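Novel Thermotoga maritima enzyme TM1112 (Thermotoga maritima, PDB 1O5U) is of unknown function but adopts the cupin fold of the DUF861 family and is probably an enzyme. Local coordinates at residues 16-19 with 23-26; 34-39 with 86-91; 61-64 with 68-71. One frame throughout, in Å; residues are numbered along the deposited sequence.

Contact 1: residues 16-19 with 23-26; sequences KIEK and EKLK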
# COMPACT_ATOMS: atom_id res chain seq x y z
N LYS A 16 1.65 -8.16 -2.33
CA LYS A 16 2.84 -8.66 -1.68
C LYS A 16 3.12 -7.71 -0.58
O LYS A 16 3.09 -6.52 -0.81
CB LYS A 16 4.00 -8.70 -2.66
CG LYS A 16 3.71 -9.64 -3.77
CD LYS A 16 4.72 -9.60 -4.89
CE LYS A 16 4.34 -10.63 -5.97
NZ LYS A 16 4.29 -12.06 -5.46
N ILE A 17 3.39 -8.23 0.62
CA ILE A 17 3.57 -7.41 1.82
C ILE A 17 4.73 -7.94 2.64
O ILE A 17 4.85 -9.17 2.90
CB ILE A 17 2.30 -7.47 2.69
CG1 ILE A 17 1.07 -7.06 1.89
CG2 ILE A 17 2.46 -6.59 3.94
CD1 ILE A 17 -0.30 -7.29 2.64
N GLU A 18 5.61 -7.05 3.06
CA GLU A 18 6.69 -7.44 3.91
C GLU A 18 7.07 -6.33 4.82
O GLU A 18 6.76 -5.18 4.56
CB GLU A 18 7.91 -7.86 3.04
CG GLU A 18 8.76 -6.75 2.49
CD GLU A 18 9.82 -7.23 1.54
OE1 GLU A 18 9.48 -8.11 0.69
OE2 GLU A 18 10.99 -6.79 1.67
N LYS A 19 7.69 -6.69 5.93
CA LYS A 19 8.36 -5.74 6.78
C LYS A 19 9.78 -5.66 6.26
O LYS A 19 10.59 -6.61 6.47
CB LYS A 19 8.36 -6.22 8.24
CG LYS A 19 6.97 -6.31 8.82
CD LYS A 19 6.38 -4.95 9.06
CE LYS A 19 5.16 -5.01 10.05
NZ LYS A 19 4.35 -3.77 9.95
N GLU A 23 18.14 -2.01 5.30
CA GLU A 23 18.92 -1.81 4.08
C GLU A 23 18.02 -1.73 2.84
O GLU A 23 18.27 -0.91 1.99
CB GLU A 23 20.02 -2.87 3.95
CG GLU A 23 20.96 -2.60 2.79
CD GLU A 23 21.81 -1.35 2.96
OE1 GLU A 23 21.98 -0.85 4.09
OE2 GLU A 23 22.33 -0.89 1.94
N LYS A 24 17.00 -2.58 2.74
CA LYS A 24 16.14 -2.58 1.60
C LYS A 24 15.42 -1.27 1.52
O LYS A 24 15.34 -0.63 0.48
CB LYS A 24 15.08 -3.68 1.70
CG LYS A 24 14.10 -3.66 0.52
CD LYS A 24 13.16 -4.84 0.61
CE LYS A 24 12.73 -5.39 -0.73
NZ LYS A 24 12.56 -6.85 -0.54
N LEU A 25 14.91 -0.86 2.65
CA LEU A 25 14.25 0.39 2.74
C LEU A 25 15.20 1.52 2.36
O LEU A 25 14.87 2.39 1.59
CB LEU A 25 13.77 0.52 4.18
CG LEU A 25 12.68 1.49 4.39
CD1 LEU A 25 11.50 1.11 3.52
CD2 LEU A 25 12.34 1.50 5.88
N LYS A 26 16.43 1.46 2.86
CA LYS A 26 17.42 2.47 2.56
C LYS A 26 17.74 2.55 1.07
O LYS A 26 17.79 3.66 0.49
CB LYS A 26 18.68 2.22 3.39
CG LYS A 26 19.83 3.12 3.12
CD LYS A 26 20.97 2.79 4.08
CE LYS A 26 22.16 3.67 3.85
NZ LYS A 26 23.34 3.27 4.71
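Glu18 OE2 takes a hydrogen bond from Lys24 NZ at 2.7 Å, and this salt bridge is the only direct contact between residues 16-19 and helix residues 23-26. The ammonium group comes in on the syn side of the carboxylate, 24° out of its plane. It clearly prefers one oxygen: Glu18 OE1 stays 3.5 Å from Lys24 NZ. The end of the lysine chain also lies close to the favoured oxygen, with Lys24 CE 3.3 Å from Glu18 OE2.

The two side chains reach for each other from opposite directions, which is how they span a wide separation between strand and helix. Glu18 leaves the strand with CG between its backbone N and carbonyl carbon (chi1 81°) and then runs straight out, carrying the carboxylate toward the helix. Lys24 starts out extended and bends only in its last two torsions, and that late bend brings NZ round to OE2.

Lys24 is exposed and Glu18 partly so, and the contact buries little surface; solvent probably weakens the attraction between the charges. Around it Lys24 also touches Leu77, and Leu25 packs on Pro20 and Val30 of the adjoining loops. The Glu18 backbone is hydrogen-bonded to Leu77, and Lys19 forms its own salt bridge with Asp76. What results is a surface ion pair tying the short helix 22-28 to strand 16-18, an outermost strand of the five-stranded antiparallel sheet in this cupin beta-sandwich.

Contact 2: residues 34-39 with 86-91; sequences PIWEKE and CRWKVL
Trp36 and Trp88 meet between the two sheets of the cupin beta-sandwich, Trp36 on the edge strand 35-38 of one sheet and Trp88 on strand 85-90 of the other. From CB, Trp36 sets off with CG anti to its backbone N (chi1 179°), which sends the indole inward toward strand 85-90. The side chain packs on Val94 and Lys96 of the neighbouring strand 93-100. Only the far rim of the six-membered ring crosses to the other sheet: Trp36 CZ3 comes 3.7 Å from Trp88 CZ3, and the next atom round, CH2, lies 3.9 Å from the same Trp88 CZ3.

The pair is an offset edge-to-face stack, the edge of Trp36 directed to the face of Trp88. The six-membered ring planes stand at 86°, with their centroids 5.5 Å apart. Phe43 meets the Trp88 ring at a shallow angle, and Cys86 SG lies in plane at its edge. A bound unidentified molecule, probably from the crystallisation liquor, also lies about 3 Å from the Trp88 side chain and may mark a pocket.

Farther along, Val90 meets Lys38 and Glu39 at the end of strand 35-38. Lys38 supplies only its aliphatic root, CG, 4.0 Å from Val90 CG2; its bent chain then turns off to give NZ to Glu39 OE2 and Ser41. The other methyl, Val90 CG1, rests 3.5 Å from Glu39 O.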
# COMPACT_ATOMS: atom_id res chain seq x y z
N PRO A 34 6.81 10.37 -3.48
CA PRO A 34 5.64 11.17 -3.06
C PRO A 34 4.85 10.55 -1.92
O PRO A 34 4.86 9.32 -1.74
CB PRO A 34 4.76 11.22 -4.31
CG PRO A 34 5.26 10.09 -5.17
CD PRO A 34 6.71 9.98 -4.90
N ILE A 35 4.10 11.39 -1.21
CA ILE A 35 3.33 10.99 -0.04
C ILE A 35 1.85 11.13 -0.38
O ILE A 35 1.43 12.12 -0.99
CB ILE A 35 3.72 11.85 1.19
CG1 ILE A 35 5.14 11.49 1.67
CG2 ILE A 35 2.74 11.53 2.35
CD1 ILE A 35 5.75 12.48 2.70
N TRP A 36 1.08 10.15 0.06
CA TRP A 36 -0.38 10.10 -0.08
C TRP A 36 -0.97 9.79 1.30
O TRP A 36 -0.43 9.00 2.08
CB TRP A 36 -0.76 8.99 -1.03
CG TRP A 36 -2.23 8.79 -1.28
CD1 TRP A 36 -2.97 9.40 -2.21
CD2 TRP A 36 -3.06 7.79 -0.69
NE1 TRP A 36 -4.25 8.89 -2.21
CE2 TRP A 36 -4.33 7.90 -1.27
CE3 TRP A 36 -2.86 6.84 0.29
CZ2 TRP A 36 -5.37 7.08 -0.93
CZ3 TRP A 36 -3.91 6.03 0.65
CH2 TRP A 36 -5.15 6.16 0.03
N GLU A 37 -2.07 10.46 1.61
CA GLU A 37 -2.78 10.24 2.86
C GLU A 37 -4.26 10.06 2.59
O GLU A 37 -4.81 10.67 1.67
CB GLU A 37 -2.62 11.48 3.74
CG GLU A 37 -1.25 11.71 4.24
CD GLU A 37 -1.22 12.86 5.26
OE1 GLU A 37 -1.64 12.67 6.40
OE2 GLU A 37 -0.79 13.94 4.88
N LYS A 38 -4.93 9.35 3.47
CA LYS A 38 -6.36 9.10 3.33
C LYS A 38 -6.95 8.90 4.70
O LYS A 38 -6.41 8.18 5.54
CB LYS A 38 -6.62 7.86 2.52
CG LYS A 38 -8.05 7.64 2.06
CD LYS A 38 -8.39 8.65 1.04
CE LYS A 38 -9.64 8.35 0.37
NZ LYS A 38 -10.74 8.60 1.26
N GLU A 39 -8.11 9.53 4.90
CA GLU A 39 -8.83 9.44 6.16
C GLU A 39 -9.59 8.12 6.21
O GLU A 39 -9.69 7.44 5.21
CB GLU A 39 -9.82 10.61 6.28
CG GLU A 39 -11.01 10.47 5.34
CD GLU A 39 -10.74 10.76 3.84
OE1 GLU A 39 -9.65 11.30 3.43
OE2 GLU A 39 -11.70 10.51 3.07
N CYS A 86 -9.50 -3.75 -6.51
CA CYS A 86 -9.72 -4.08 -5.13
C CYS A 86 -10.50 -3.00 -4.46
O CYS A 86 -10.84 -1.98 -5.07
CB CYS A 86 -8.38 -4.27 -4.42
SG CYS A 86 -7.36 -2.79 -4.37
N ARG A 87 -10.85 -3.26 -3.21
CA ARG A 87 -11.50 -2.26 -2.38
C ARG A 87 -10.64 -2.06 -1.17
O ARG A 87 -10.19 -3.03 -0.56
CB ARG A 87 -12.87 -2.76 -1.95
CG ARG A 87 -13.71 -1.72 -1.21
CD ARG A 87 -15.18 -1.98 -1.37
NE ARG A 87 -16.02 -0.99 -0.69
CZ ARG A 87 -16.53 0.11 -1.26
NH1 ARG A 87 -16.29 0.41 -2.52
NH2 ARG A 87 -17.28 0.93 -0.54
N TRP A 88 -10.35 -0.79 -0.87
CA TRP A 88 -9.67 -0.36 0.33
C TRP A 88 -10.67 0.01 1.42
O TRP A 88 -11.63 0.75 1.17
CB TRP A 88 -8.82 0.90 0.03
CG TRP A 88 -7.46 0.62 -0.56
CD1 TRP A 88 -7.18 -0.19 -1.61
CD2 TRP A 88 -6.21 1.17 -0.14
NE1 TRP A 88 -5.83 -0.19 -1.87
CE2 TRP A 88 -5.21 0.65 -0.98
CE3 TRP A 88 -5.82 2.08 0.84
CZ2 TRP A 88 -3.89 0.94 -0.82
CZ3 TRP A 88 -4.51 2.40 0.97
CH2 TRP A 88 -3.55 1.83 0.16
N LYS A 89 -10.43 -0.49 2.63
CA LYS A 89 -11.15 -0.02 3.83
C LYS A 89 -10.14 0.53 4.80
O LYS A 89 -9.37 -0.23 5.42
CB LYS A 89 -11.92 -1.17 4.48
CG LYS A 89 -12.85 -0.68 5.59
CD LYS A 89 -13.77 -1.73 6.09
CE LYS A 89 -14.65 -1.15 7.20
NZ LYS A 89 -15.48 -2.18 7.90
N VAL A 90 -10.07 1.85 4.86
CA VAL A 90 -9.07 2.52 5.67
C VAL A 90 -9.64 2.57 7.11
O VAL A 90 -10.63 3.23 7.39
CB VAL A 90 -8.80 3.94 5.19
CG1 VAL A 90 -7.88 4.66 6.18
CG2 VAL A 90 -8.24 3.99 3.74
N LEU A 91 -9.04 1.82 8.02
CA LEU A 91 -9.53 1.70 9.38
C LEU A 91 -8.89 2.73 10.31
O LEU A 91 -9.53 3.22 11.26
CB LEU A 91 -9.22 0.30 9.90
CG LEU A 91 -9.91 -0.86 9.16
CD1 LEU A 91 -9.36 -2.16 9.67
CD2 LEU A 91 -11.41 -0.81 9.31

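Contact 3: residues 61-64 with 68-71; sequences EVTT and KKYV
Val62 and Tyr70 form the close-knit middle of this contact, an antiparallel hydrogen-bonded pair. Val62 N gives its hydrogen to Tyr70 O at 2.8 Å, and Tyr70 N returns one to Val62 O at 3.0 Å. Toward the turn the ladder goes on with Thr64 N bound to Lys68 O at 2.8 Å.

Thr64 has a second grip on the same residue. With OG1 between the backbone N and the carbonyl carbon (chi1 68°), the hydroxyl oxygen accepts from Lys68 N at 3.1 Å; Asp66 in the turn is also hydrogen-bonded to it. The Thr64 methyl, the other branch, lies with CG2 3.9 Å from Tyr70 CE2, in plane at the ring edge. On this side Val62 packs on Cys86 and Trp88, and Tyr70 touches Val15.

The opposite face, carrying Glu61, Thr63, Lys69 and Val71, is more exposed and less closely packed across the pair. Lys69 runs alongside Thr63 and turns at its last torsion (chi4 -87°), so that Lys69 NZ donates a hydrogen bond to Thr63 OG1 at 2.8 Å. Glu61 and Val71 lie side by side with a single light touch, Glu61 CG to Val71 CG2 at 4.0 Å; Glu61 also touches Lys89 and Leu91. The Glu61 carboxylate does not pair with Lys69: Glu61 OE1 and Lys69 NZ are 6.4 Å apart. This is an antiparallel beta hairpin whose strand 69-73 is the outermost of the four-stranded sheet in the cupin fold.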
# COMPACT_ATOMS: atom_id res chain seq x y z
N GLU A 61 -7.66 -2.54 5.41
CA GLU A 61 -8.07 -3.89 4.99
C GLU A 61 -8.28 -3.81 3.45
O GLU A 61 -9.11 -3.02 3.02
CB GLU A 61 -9.38 -4.32 5.65
CG GLU A 61 -9.28 -4.69 7.14
CD GLU A 61 -10.62 -4.87 7.88
OE1 GLU A 61 -11.70 -4.41 7.38
OE2 GLU A 61 -10.61 -5.42 9.04
N VAL A 62 -7.55 -4.60 2.67
CA VAL A 62 -7.76 -4.60 1.20
C VAL A 62 -8.44 -5.94 0.82
O VAL A 62 -8.05 -6.97 1.29
CB VAL A 62 -6.44 -4.39 0.48
CG1 VAL A 62 -6.58 -4.51 -0.99
CG2 VAL A 62 -5.82 -3.06 0.86
N THR A 63 -9.52 -5.90 0.02
CA THR A 63 -10.17 -7.09 -0.50
C THR A 63 -10.09 -6.98 -2.01
O THR A 63 -10.60 -6.01 -2.58
CB THR A 63 -11.64 -7.14 -0.07
OG1 THR A 63 -11.70 -7.13 1.37
CG2 THR A 63 -12.26 -8.44 -0.47
N THR A 64 -9.47 -7.96 -2.65
CA THR A 64 -9.33 -7.95 -4.10
C THR A 64 -10.65 -8.35 -4.77
O THR A 64 -11.57 -8.86 -4.13
CB THR A 64 -8.19 -8.84 -4.56
OG1 THR A 64 -8.49 -10.22 -4.32
CG2 THR A 64 -6.95 -8.56 -3.82
N LYS A 68 -9.74 -12.03 -2.12
CA LYS A 68 -8.59 -12.20 -1.23
C LYS A 68 -8.44 -11.01 -0.31
O LYS A 68 -8.66 -9.88 -0.72
CB LYS A 68 -7.30 -12.46 -2.02
CG LYS A 68 -7.38 -13.68 -2.89
CD LYS A 68 -6.07 -13.97 -3.61
CE LYS A 68 -6.26 -15.05 -4.67
NZ LYS A 68 -5.00 -15.30 -5.45
N LYS A 69 -8.05 -11.28 0.94
CA LYS A 69 -8.08 -10.29 2.00
C LYS A 69 -6.72 -10.14 2.62
O LYS A 69 -6.03 -11.13 2.90
CB LYS A 69 -9.09 -10.70 3.06
CG LYS A 69 -10.53 -10.68 2.47
CD LYS A 69 -11.59 -10.68 3.53
CE LYS A 69 -12.97 -10.32 3.00
NZ LYS A 69 -13.14 -8.83 3.01
N TYR A 70 -6.34 -8.89 2.83
CA TYR A 70 -5.03 -8.54 3.35
C TYR A 70 -5.23 -7.35 4.29
O TYR A 70 -6.21 -6.61 4.15
CB TYR A 70 -4.17 -8.02 2.21
CG TYR A 70 -3.96 -8.99 1.10
CD1 TYR A 70 -2.97 -9.99 1.17
CD2 TYR A 70 -4.78 -8.97 -0.01
CE1 TYR A 70 -2.80 -10.91 0.10
CE2 TYR A 70 -4.62 -9.88 -1.04
CZ TYR A 70 -3.65 -10.85 -0.97
OH TYR A 70 -3.53 -11.72 -2.02
N VAL A 71 -4.34 -7.22 5.26
CA VAL A 71 -4.27 -6.04 6.08
C VAL A 71 -2.87 -5.48 5.86
O VAL A 71 -1.83 -6.23 5.84
CB VAL A 71 -4.48 -6.40 7.57
CG1 VAL A 71 -4.09 -5.23 8.51
CG2 VAL A 71 -5.91 -6.77 7.78

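Overall arrangement
Contact 1 closes first along the chain; contact 2 then opens, and contact 3 is nested within the loop that contact 2 closes. Contacts 1 and 2 lie on opposite sides of the chain's centre, their centres about 19 Å apart, as suits strands 16-18 and 35-38, the two outermost of the five-stranded sheet. Contact 3, centred about 13 Å from contact 2, belongs to the four-stranded sheet, where backbone bonds between Arg87 N and Thr63 O and between Glu61 N and Lys89 O probably join strands 58-64 and 85-90. Contacts 1 and 3 are centred about 19 Å apart, but Ile17 packs on Tyr70 and Val71, bringing edge strands 16-18 and 69-73 of the two sheets together.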